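Local coordinates for protein alpha-fucosidase GH29 (Fusarium graminearum, PDB 4PSR) that hydrolyses alpha-L-fucosides as a retaining family 29 glycosidase, probably releasing the alpha-1,6-linked fucose from the core N-acetylglucosamine of glycoproteins, at residues I222-F227 with V284-R289; D26-V31 with R297-T302; P21-D26 with D163-I168. All coordinates share one frame; numbering follows the deposited sequence. Where two conformers were deposited one is given.

Contact 1: I222-F227 with V284-R289. With FUL (beta-L-fucopyranose), chain M.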
loop_
_atom_site.group_PDB
_atom_site.type_symbol
_atom_site.label_atom_id
_atom_site.label_comp_id
_atom_site.label_asym_id
_atom_site.label_seq_id
_atom_site.Cartn_x
_atom_site.Cartn_y
_atom_site.Cartn_z
ATOM N N ILE A 222 10.009 2.214 7.730
ATOM C CA ILE A 222 9.662 1.438 6.548
ATOM C C ILE A 222 10.578 1.839 5.419
ATOM O O ILE A 222 10.773 3.034 5.165
ATOM C CB ILE A 222 8.208 1.705 6.060
ATOM C CG1 ILE A 222 7.154 1.419 7.155
ATOM C CG2 ILE A 222 7.909 0.877 4.786
ATOM C CD1 ILE A 222 5.820 2.164 6.934
ATOM N N ILE A 223 11.201 0.860 4.762
ATOM C CA ILE A 223 11.893 1.112 3.489
ATOM C C ILE A 223 11.081 0.463 2.371
ATOM O O ILE A 223 10.955 -0.787 2.313
ATOM C CB ILE A 223 13.351 0.602 3.473
ATOM C CG1 ILE A 223 14.157 1.334 4.554
ATOM C CG2 ILE A 223 13.972 0.816 2.093
ATOM C CD1 ILE A 223 15.613 0.851 4.662
ATOM N N TRP A 224 10.529 1.296 1.501
ATOM C CA TRP A 224 9.702 0.874 0.378
ATOM C C TRP A 224 10.622 0.743 -0.823
ATOM O O TRP A 224 11.440 1.632 -1.082
ATOM C CB TRP A 224 8.647 1.957 0.189
ATOM C CG TRP A 224 7.621 1.848 -0.901
ATOM C CD1 TRP A 224 6.275 1.655 -0.717
ATOM C CD2 TRP A 224 7.796 2.048 -2.307
ATOM N NE1 TRP A 224 5.613 1.724 -1.910
ATOM C CE2 TRP A 224 6.513 1.952 -2.911
ATOM C CE3 TRP A 224 8.910 2.280 -3.129
ATOM C CZ2 TRP A 224 6.314 2.065 -4.291
ATOM C CZ3 TRP A 224 8.710 2.388 -4.516
ATOM C CH2 TRP A 224 7.418 2.280 -5.074
ATOM N N ASN A 225 10.507 -0.384 -1.546
ATOM C CA ASN A 225 11.323 -0.666 -2.735
ATOM C C ASN A 225 10.489 -0.817 -3.975
ATOM O O ASN A 225 9.428 -1.457 -3.936
ATOM C CB ASN A 225 12.139 -1.955 -2.583
ATOM C CG ASN A 225 13.191 -1.849 -1.532
ATOM O OD1 ASN A 225 14.351 -1.483 -1.843
ATOM N ND2 ASN A 225 12.848 -2.205 -0.293
ATOM N N ASP A 226 10.983 -0.313 -5.098
ATOM C CA ASP A 226 10.353 -0.529 -6.387
ATOM C C ASP A 226 10.920 -1.787 -7.067
ATOM O O ASP A 226 11.779 -2.446 -6.524
ATOM C CB ASP A 226 10.523 0.715 -7.283
ATOM C CG ASP A 226 9.361 0.934 -8.223
ATOM O OD1 ASP A 226 8.559 -0.031 -8.415
ATOM O OD2 ASP A 226 9.237 2.030 -8.775
ATOM N N PHE A 227 10.390 -2.058 -8.252
ATOM C CA PHE A 227 10.665 -3.281 -9.020
ATOM C C PHE A 227 12.097 -3.332 -9.541
ATOM O O PHE A 227 12.886 -2.408 -9.332
ATOM C CB PHE A 227 9.669 -3.407 -10.184
ATOM C CG PHE A 227 10.004 -2.573 -11.382
ATOM C CD1 PHE A 227 10.526 -3.154 -12.520
ATOM C CD2 PHE A 227 9.806 -1.202 -11.393
ATOM C CE1 PHE A 227 10.852 -2.391 -13.645
ATOM C CE2 PHE A 227 10.127 -0.441 -12.519
ATOM C CZ PHE A 227 10.652 -1.046 -13.651
ATOM N N VAL A 284 6.974 -7.104 3.002
ATOM C CA VAL A 284 5.558 -6.919 2.733
ATOM C C VAL A 284 5.321 -6.692 1.251
ATOM O O VAL A 284 5.953 -5.824 0.640
ATOM C CB VAL A 284 5.005 -5.729 3.573
ATOM C CG1 VAL A 284 3.538 -5.481 3.251
ATOM C CG2 VAL A 284 5.188 -6.023 5.042
ATOM N N ASP A 285 4.417 -7.466 0.660
ATOM C CA ASP A 285 4.056 -7.312 -0.753
ATOM C C ASP A 285 3.303 -6.014 -0.974
ATOM O O ASP A 285 2.338 -5.708 -0.243
ATOM C CB ASP A 285 3.118 -8.453 -1.226
ATOM C CG ASP A 285 3.789 -9.804 -1.357
ATOM O OD1 ASP A 285 4.880 -10.027 -0.811
ATOM O OD2 ASP A 285 3.120 -10.668 -1.973
ATOM N N ASP A 286 3.711 -5.255 -1.992
ATOM C CA ASP A 286 3.089 -3.977 -2.346
ATOM C C ASP A 286 2.397 -4.154 -3.689
ATOM O O ASP A 286 3.031 -4.294 -4.747
ATOM C CB ASP A 286 4.172 -2.900 -2.400
ATOM C CG ASP A 286 3.635 -1.546 -2.688
ATOM O OD1 ASP A 286 4.332 -0.781 -3.420
ATOM O OD2 ASP A 286 2.552 -1.202 -2.181
ATOM N N TRP A 287 1.080 -4.237 -3.653
ATOM C CA TRP A 287 0.294 -4.491 -4.845
ATOM C C TRP A 287 0.182 -3.300 -5.741
ATOM O O TRP A 287 0.224 -2.149 -5.280
ATOM C CB TRP A 287 -1.114 -4.911 -4.433
ATOM C CG TRP A 287 -1.189 -6.341 -4.021
ATOM C CD1 TRP A 287 -0.624 -6.903 -2.928
ATOM C CD2 TRP A 287 -1.854 -7.397 -4.715
ATOM N NE1 TRP A 287 -0.896 -8.248 -2.883
ATOM C CE2 TRP A 287 -1.646 -8.575 -3.979
ATOM C CE3 TRP A 287 -2.607 -7.462 -5.893
ATOM C CZ2 TRP A 287 -2.172 -9.812 -4.374
ATOM C CZ3 TRP A 287 -3.107 -8.696 -6.293
ATOM C CH2 TRP A 287 -2.902 -9.842 -5.531
ATOM N N GLU A 288 -0.031 -3.585 -7.028
ATOM C CA GLU A 288 -0.268 -2.558 -8.036
ATOM C C GLU A 288 -1.463 -1.693 -7.658
ATOM O O GLU A 288 -2.354 -2.127 -6.952
ATOM C CB GLU A 288 -0.524 -3.222 -9.398
ATOM C CG GLU A 288 -1.776 -4.075 -9.457
ATOM C CD GLU A 288 -1.726 -5.109 -10.574
ATOM O OE1 GLU A 288 -1.172 -4.800 -11.653
ATOM O OE2 GLU A 288 -2.228 -6.234 -10.363
ATOM N N ARG A 289 -1.502 -0.477 -8.194
ATOM C CA ARG A 289 -2.563 0.473 -7.863
ATOM C C ARG A 289 -3.972 -0.118 -8.016
ATOM O O ARG A 289 -4.290 -0.788 -8.999
ATOM C CB ARG A 289 -2.392 1.721 -8.717
ATOM C CG ARG A 289 -3.168 2.915 -8.232
ATOM C CD ARG A 289 -2.844 4.069 -9.121
ATOM N NE ARG A 289 -3.611 5.242 -8.759
ATOM C CZ ARG A 289 -3.457 6.414 -9.359
ATOM N NH1 ARG A 289 -2.556 6.522 -10.330
ATOM N NH2 ARG A 289 -4.183 7.453 -8.972
HETATM C C1 FUL M . 6.387 2.342 -10.396
HETATM C C2 FUL M . 7.355 3.414 -10.851
HETATM O O2 FUL M . 7.949 3.110 -12.123
HETATM C C3 FUL M . 6.556 4.688 -10.929
HETATM O O3 FUL M . 7.383 5.718 -11.424
HETATM C C4 FUL M . 6.056 4.994 -9.540
HETATM O O4 FUL M . 7.166 5.252 -8.685
HETATM C C5 FUL M . 5.236 3.816 -9.030
HETATM C C6 FUL M . 4.757 4.003 -7.606
HETATM O O5 FUL M . 5.957 2.588 -9.078
HETATM O O1 FUL M . 7.061 1.109 -10.388
HETATM O O HOH W 1 7.071 -1.504 -2.414
#
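Trp224 and Asp286 meet inside the barrel, the indole reaching the carboxylate of Asp286, whose CB faces the other segment. Their nearest approach, Trp224 NE1 to Asp286 OD1 at 3.2 Å, is a packing contact: the angle is too poor for a hydrogen bond, the two planes are turned 68° apart, and the indole N-H is given instead to Asp303. With CG anti to the backbone N (chi1 180°), the Trp224 ring is carried far enough that CZ2 lies 4.1 Å from C6 of the fucose, an apolar surface suited to a methyl group.

Hydrogen bonding across the gap runs through water 1, which donates to Asn225 O (2.8 Å) and Asp286 OD1 (3.0 Å) while lying over one face of the indole near its rim. Asp286 OD2 accepts from Gln301, so both carboxylate oxygens are engaged.

Asp226 is the residue of these segments that bonds the sugar: OD1 accepts from O1 of the fucose at 2.7 Å and from Phe227 N at 2.7 Å, and salt-bridges to Lys272, while OD2 bonds His171. Histidines and Lys272, among others, complete the site. Strands 222-225 and 284-287 flank strand 268-272, as in the TIM-barrel active site of family 29 fucosidases.

Contact 2: D26-V31 with R297-T302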
loop_
_atom_site.group_PDB
_atom_site.type_symbol
_atom_site.label_atom_id
_atom_site.label_comp_id
_atom_site.label_asym_id
_atom_site.label_seq_id
_atom_site.Cartn_x
_atom_site.Cartn_y
_atom_site.Cartn_z
ATOM N N ASP A 26 -1.780 -1.762 12.431
ATOM C CA ASP A 26 -2.687 -0.811 13.049
ATOM C C ASP A 26 -2.786 0.489 12.266
ATOM O O ASP A 26 -3.758 1.233 12.419
ATOM C CB ASP A 26 -2.186 -0.454 14.453
ATOM C CG ASP A 26 -2.324 -1.585 15.467
ATOM O OD1 ASP A 26 -3.062 -2.576 15.229
ATOM O OD2 ASP A 26 -1.651 -1.462 16.517
ATOM N N ALA A 27 -1.748 0.807 11.505
ATOM C CA ALA A 27 -1.579 2.142 10.942
ATOM C C ALA A 27 -2.554 2.505 9.837
ATOM O O ALA A 27 -3.057 3.628 9.832
ATOM C CB ALA A 27 -0.155 2.332 10.457
ATOM N N LYS A 28 -2.752 1.575 8.901
ATOM C CA LYS A 28 -3.712 1.645 7.796
ATOM C C LYS A 28 -3.426 2.618 6.667
ATOM O O LYS A 28 -3.571 2.245 5.498
ATOM C CB LYS A 28 -5.131 1.891 8.269
ATOM C CG LYS A 28 -5.632 0.875 9.340
ATOM C CD LYS A 28 -5.365 -0.582 8.971
ATOM C CE LYS A 28 -6.029 -1.517 9.940
ATOM N NZ LYS A 28 -5.683 -2.925 9.650
ATOM N N PHE A 29 -3.054 3.849 6.999
ATOM C CA PHE A 29 -2.991 4.949 6.042
ATOM C C PHE A 29 -1.684 5.695 6.221
ATOM O O PHE A 29 -1.328 6.095 7.334
ATOM C CB PHE A 29 -4.181 5.909 6.269
ATOM C CG PHE A 29 -4.165 7.101 5.360
ATOM C CD1 PHE A 29 -4.179 6.974 3.966
ATOM C CD2 PHE A 29 -4.141 8.381 5.905
ATOM C CE1 PHE A 29 -4.144 8.122 3.132
ATOM C CE2 PHE A 29 -4.108 9.516 5.081
ATOM C CZ PHE A 29 -4.122 9.379 3.698
ATOM N N GLY A 30 -0.934 5.825 5.122
ATOM C CA GLY A 30 0.267 6.633 5.068
ATOM C C GLY A 30 0.305 7.526 3.843
ATOM O O GLY A 30 -0.523 7.385 2.929
ATOM N N VAL A 31 1.240 8.467 3.825
ATOM C CA VAL A 31 1.408 9.385 2.715
ATOM C C VAL A 31 2.879 9.515 2.331
ATOM O O VAL A 31 3.753 9.683 3.168
ATOM C CB VAL A 31 0.828 10.796 3.053
ATOM C CG1 VAL A 31 1.165 11.803 1.963
ATOM C CG2 VAL A 31 -0.677 10.714 3.259
ATOM N N ARG A 297 -4.055 -12.697 2.259
ATOM C CA ARG A 297 -3.215 -12.901 3.437
ATOM C C ARG A 297 -1.908 -13.527 2.949
ATOM O O ARG A 297 -1.931 -14.354 2.022
ATOM C CB ARG A 297 -3.895 -13.825 4.451
ATOM C CG ARG A 297 -5.263 -13.297 4.910
ATOM C CD ARG A 297 -5.898 -14.165 5.977
ATOM N NE ARG A 297 -7.143 -13.595 6.487
ATOM C CZ ARG A 297 -7.197 -12.612 7.374
ATOM N NH1 ARG A 297 -6.084 -12.082 7.876
ATOM N NH2 ARG A 297 -8.375 -12.151 7.760
ATOM N N PRO A 298 -0.771 -13.170 3.564
ATOM C CA PRO A 298 -0.675 -12.326 4.757
ATOM C C PRO A 298 -0.795 -10.840 4.458
ATOM O O PRO A 298 -0.952 -10.409 3.302
ATOM C CB PRO A 298 0.714 -12.663 5.304
ATOM C CG PRO A 298 1.493 -12.976 4.073
ATOM C CD PRO A 298 0.542 -13.704 3.184
ATOM N N TYR A 299 -0.692 -10.068 5.535
ATOM C CA TYR A 299 -0.831 -8.599 5.475
ATOM C C TYR A 299 0.015 -7.998 4.358
ATOM O O TYR A 299 1.190 -8.341 4.194
ATOM C CB TYR A 299 -0.415 -7.990 6.828
ATOM C CG TYR A 299 -1.160 -6.703 7.115
ATOM C CD1 TYR A 299 -2.376 -6.710 7.796
ATOM C CD2 TYR A 299 -0.683 -5.480 6.638
ATOM C CE1 TYR A 299 -3.085 -5.547 7.999
ATOM C CE2 TYR A 299 -1.398 -4.294 6.849
ATOM C CZ TYR A 299 -2.589 -4.363 7.513
ATOM O OH TYR A 299 -3.329 -3.248 7.715
ATOM N N TRP A 300 -0.575 -7.082 3.600
ATOM C CA TRP A 300 0.032 -6.508 2.396
ATOM C C TRP A 300 -0.211 -4.988 2.379
ATOM O O TRP A 300 -0.874 -4.429 3.291
ATOM C CB TRP A 300 -0.558 -7.189 1.122
ATOM C CG TRP A 300 -2.043 -7.141 1.129
ATOM C CD1 TRP A 300 -2.868 -8.029 1.726
ATOM C CD2 TRP A 300 -2.883 -6.091 0.619
ATOM N NE1 TRP A 300 -4.180 -7.611 1.611
ATOM C CE2 TRP A 300 -4.209 -6.412 0.956
ATOM C CE3 TRP A 300 -2.638 -4.912 -0.080
ATOM C CZ2 TRP A 300 -5.289 -5.601 0.605
ATOM C CZ3 TRP A 300 -3.712 -4.091 -0.420
ATOM C CH2 TRP A 300 -5.029 -4.453 -0.073
ATOM N N GLN A 301 0.308 -4.290 1.381
ATOM C CA GLN A 301 -0.064 -2.888 1.181
ATOM C C GLN A 301 -0.176 -2.593 -0.293
ATOM O O GLN A 301 0.148 -3.460 -1.126
ATOM C CB GLN A 301 0.885 -1.903 1.891
ATOM C CG GLN A 301 2.279 -1.761 1.264
ATOM C CD GLN A 301 2.875 -0.399 1.543
ATOM O OE1 GLN A 301 3.197 -0.074 2.701
ATOM N NE2 GLN A 301 2.936 0.440 0.511
ATOM N N THR A 302 -0.633 -1.393 -0.613
ATOM C CA THR A 302 -0.706 -0.921 -1.979
ATOM C C THR A 302 -0.461 0.589 -1.958
ATOM O O THR A 302 -0.613 1.247 -0.914
ATOM C CB THR A 302 -2.021 -1.324 -2.641
ATOM O OG1 THR A 302 -2.018 -0.964 -4.026
ATOM C CG2 THR A 302 -3.189 -0.633 -1.980
#
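A single polar contact joins Lys28 to Tyr299: the ammonium NZ donates to the phenol oxygen OH at 3.1 Å. NZ arrives at the edge of the ring, near its plane, on the CE1 side of the hydroxyl, so the cation meets the oxygen and not the pi face. The two side chains cross at about a right angle. Lys28 follows helix 22-27 with a positive phi of 71°, and its CB points away from Tyr299. The chain recovers by bending at chi2 (-48°) and then running extended, a reach that a long, flexible lysine can make. Tyr299, whose CB does face the other segment, supplies a rigid arm that brings its hydroxyl to the meeting point.

The Lys28 methylene CD adds a van der Waals contact with the hydroxyl oxygen, 3.6 Å from Tyr299 OH.

Lys28 and Tyr299 have their strongest partners outside the two segments: NZ donates to Arg25 O and also to Thr376 O, and Tyr299 OH is bonded to Asn338 OD1 at the start of strand 337-343, which lies between the two strands joined here, 29-33 and 300-305. Both residues just precede their strands, which places the contact at the N-terminal end of the barrel.

Three oxygen acceptors surround a buried ammonium group, enough to use all its N-H bonds, and this would favour the charged form of Lys28. The nearby positive charge would probably make the phenol a stronger donor, with Asn338 OD1 as its main acceptor and Arg25 O probably a second, longer one.

Contact 3: P21-D26 with D163-I168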
loop_
_atom_site.group_PDB
_atom_site.type_symbol
_atom_site.label_atom_id
_atom_site.label_comp_id
_atom_site.label_asym_id
_atom_site.label_seq_id
_atom_site.Cartn_x
_atom_site.Cartn_y
_atom_site.Cartn_z
ATOM N N PRO A 21 4.729 -5.903 11.438
ATOM C CA PRO A 21 4.540 -5.825 12.899
ATOM C C PRO A 21 3.194 -5.188 13.246
ATOM O O PRO A 21 2.559 -4.555 12.410
ATOM C CB PRO A 21 5.707 -4.965 13.356
ATOM C CG PRO A 21 6.046 -4.111 12.178
ATOM C CD PRO A 21 5.762 -4.973 10.952
ATOM N N GLU A 22 2.756 -5.362 14.481
ATOM C CA GLU A 22 1.436 -4.888 14.878
ATOM C C GLU A 22 1.239 -3.386 14.653
ATOM O O GLU A 22 0.148 -2.994 14.192
ATOM C CB GLU A 22 1.127 -5.266 16.331
ATOM C CG GLU A 22 1.131 -6.759 16.562
ATOM C CD GLU A 22 0.149 -7.492 15.689
ATOM O OE1 GLU A 22 -1.066 -7.247 15.785
ATOM O OE2 GLU A 22 0.560 -8.367 14.910
ATOM N N TRP A 23 2.243 -2.553 14.893
ATOM C CA TRP A 23 2.045 -1.114 14.686
ATOM C C TRP A 23 1.711 -0.806 13.215
ATOM O O TRP A 23 0.940 0.135 12.921
ATOM C CB TRP A 23 3.236 -0.255 15.134
ATOM C CG TRP A 23 4.474 -0.359 14.264
ATOM C CD1 TRP A 23 5.599 -1.081 14.537
ATOM C CD2 TRP A 23 4.731 0.331 13.029
ATOM N NE1 TRP A 23 6.523 -0.909 13.538
ATOM C CE2 TRP A 23 6.016 -0.059 12.591
ATOM C CE3 TRP A 23 3.998 1.208 12.235
ATOM C CZ2 TRP A 23 6.574 0.407 11.410
ATOM C CZ3 TRP A 23 4.572 1.676 11.047
ATOM C CH2 TRP A 23 5.839 1.270 10.652
ATOM N N TYR A 24 2.298 -1.568 12.298
ATOM C CA TYR A 24 2.096 -1.346 10.874
ATOM C C TYR A 24 0.715 -1.820 10.450
ATOM O O TYR A 24 0.040 -1.160 9.670
ATOM C CB TYR A 24 3.232 -2.012 10.083
ATOM C CG TYR A 24 3.117 -1.994 8.563
ATOM C CD1 TYR A 24 2.596 -3.072 7.883
ATOM C CD2 TYR A 24 3.545 -0.900 7.821
ATOM C CE1 TYR A 24 2.520 -3.082 6.511
ATOM C CE2 TYR A 24 3.481 -0.902 6.441
ATOM C CZ TYR A 24 2.963 -1.998 5.801
ATOM O OH TYR A 24 2.866 -2.051 4.427
ATOM N N ARG A 25 0.257 -2.934 10.997
ATOM C CA ARG A 25 -1.103 -3.389 10.757
ATOM C C ARG A 25 -2.134 -2.423 11.338
ATOM O O ARG A 25 -3.234 -2.263 10.782
ATOM C CB ARG A 25 -1.325 -4.793 11.328
ATOM C CG ARG A 25 -0.359 -5.857 10.813
ATOM C CD ARG A 25 -0.646 -7.229 11.389
ATOM N NE ARG A 25 0.402 -8.180 10.994
ATOM C CZ ARG A 25 0.205 -9.353 10.408
ATOM N NH1 ARG A 25 -1.000 -9.812 10.128
ATOM N NH2 ARG A 25 1.276 -10.075 10.117
ATOM N N ASP A 26 -1.780 -1.762 12.431
ATOM C CA ASP A 26 -2.687 -0.811 13.049
ATOM C C ASP A 26 -2.786 0.489 12.266
ATOM O O ASP A 26 -3.758 1.233 12.419
ATOM C CB ASP A 26 -2.186 -0.454 14.453
ATOM C CG ASP A 26 -2.324 -1.585 15.467
ATOM O OD1 ASP A 26 -3.062 -2.576 15.229
ATOM O OD2 ASP A 26 -1.651 -1.462 16.517
ATOM N N ASP A 163 5.152 13.247 15.016
ATOM C CA ASP A 163 4.726 11.987 15.616
ATOM C C ASP A 163 4.076 10.990 14.656
ATOM O O ASP A 163 3.067 10.348 14.988
ATOM C CB ASP A 163 3.821 12.258 16.823
ATOM C CG ASP A 163 4.521 13.066 17.901
ATOM O OD1 ASP A 163 5.688 12.764 18.226
ATOM O OD2 ASP A 163 3.897 14.023 18.415
ATOM N N MET A 164 4.703 10.846 13.489
ATOM C CA MET A 164 4.373 9.819 12.517
ATOM C C MET A 164 5.609 8.941 12.341
ATOM O O MET A 164 6.748 9.388 12.524
ATOM C CB MET A 164 3.966 10.439 11.172
ATOM C CG MET A 164 2.685 11.233 11.244
ATOM S SD MET A 164 2.197 12.046 9.735
ATOM C CE MET A 164 3.442 13.312 9.608
ATOM N N LYS A 165 5.369 7.684 12.003
ATOM C CA LYS A 165 6.440 6.785 11.566
ATOM C C LYS A 165 6.960 7.249 10.218
ATOM O O LYS A 165 6.233 7.850 9.423
ATOM C CB LYS A 165 5.915 5.342 11.493
ATOM C CG LYS A 165 5.492 4.748 12.838
ATOM C CD LYS A 165 6.608 3.969 13.483
ATOM C CE LYS A 165 6.182 3.271 14.780
ATOM N NZ LYS A 165 7.332 2.509 15.327
ATOM N N LEU A 166 8.218 6.943 9.943
ATOM C CA LEU A 166 8.888 7.398 8.732
ATOM C C LEU A 166 8.979 6.277 7.692
ATOM O O LEU A 166 9.572 5.207 7.959
ATOM C CB LEU A 166 10.300 7.891 9.050
ATOM C CG LEU A 166 11.145 8.382 7.873
ATOM C CD1 LEU A 166 10.577 9.614 7.238
ATOM C CD2 LEU A 166 12.589 8.619 8.297
ATOM N N VAL A 167 8.419 6.545 6.511
ATOM C CA VAL A 167 8.645 5.708 5.334
ATOM C C VAL A 167 9.596 6.429 4.386
ATOM O O VAL A 167 9.498 7.653 4.182
ATOM C CB VAL A 167 7.324 5.307 4.606
ATOM C CG1 VAL A 167 6.482 6.519 4.214
ATOM C CG2 VAL A 167 7.606 4.434 3.386
ATOM N N ILE A 168 10.505 5.651 3.800
ATOM C CA ILE A 168 11.392 6.137 2.741
ATOM C C ILE A 168 11.211 5.236 1.525
ATOM O O ILE A 168 11.330 4.007 1.660
ATOM C CB ILE A 168 12.878 6.137 3.176
ATOM C CG1 ILE A 168 13.114 7.094 4.365
ATOM C CG2 ILE A 168 13.795 6.478 1.991
ATOM C CD1 ILE A 168 13.036 8.577 4.033
#
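Trp23, in the first turn of helix 22-27, and Lys165, the first residue of strand 165-170, both aim their CB atoms across the contact, the helix being started by Pro21 at the N-cap and held by bonds such as Asp26 N to Glu22 O (2.9 Å). The lysine lies flat along one face of the indole, and the residue suits this partly exposed strand end because its methylenes cover the aromatic surface while the ammonium group stays over the electron-rich pyrrole ring. Lys165 NZ stands 3.9 Å from the centroid of the Trp23 five-membered ring and 6° off the ring normal, a well-centred cation-pi interaction. Two atoms back along the chain, Lys165 CD makes a CH-pi contact 3.8 Å from the centroid of the Trp23 six-membered ring; CE, between the two, sits over the centre of the indole. A sharp bend at chi2 (-94°), well removed from a staggered value, lays the rest of the chain over the rings.

Helix 22-27 packs against the N-terminal end of the TIM barrel, where Trp23 touches Ile222 and Val268 of two other strands; a broad, flat tryptophan can cover several strand ends at once. Placing CG between the backbone N and the carbonyl carbon (chi1 71°) turns the indole toward them.

The indole N-H bonds the carbonyl oxygen of Glu266. Tyr24 CB approaches the opposite face of the Trp23 indole, 3.9 Å above its plane.

In the fold
All three contacts belong to the eight-stranded parallel TIM barrel. Helix 22-27 serves contacts 2 and 3, which share Asp26 and lie about 9 Å apart between centres; contact 1 is about 11 Å from contact 2 and 14 Å from contact 3. Along the chain, contacts 2 and 3 cross, contact 3 closes before contact 1 opens, and contact 1 is nested within the loop closed by contact 2. Neighbouring strands connect them directly: 165-170 lies beside 222-225, and 284-287 beside 300-305. Tyr24 bonds Gln301 and packs on Val284, while Trp23 packs on Ile222, so the helix at the N-terminal end is tied to several barrel strands, among them 222-225, which leads to Asp226 at the fucose.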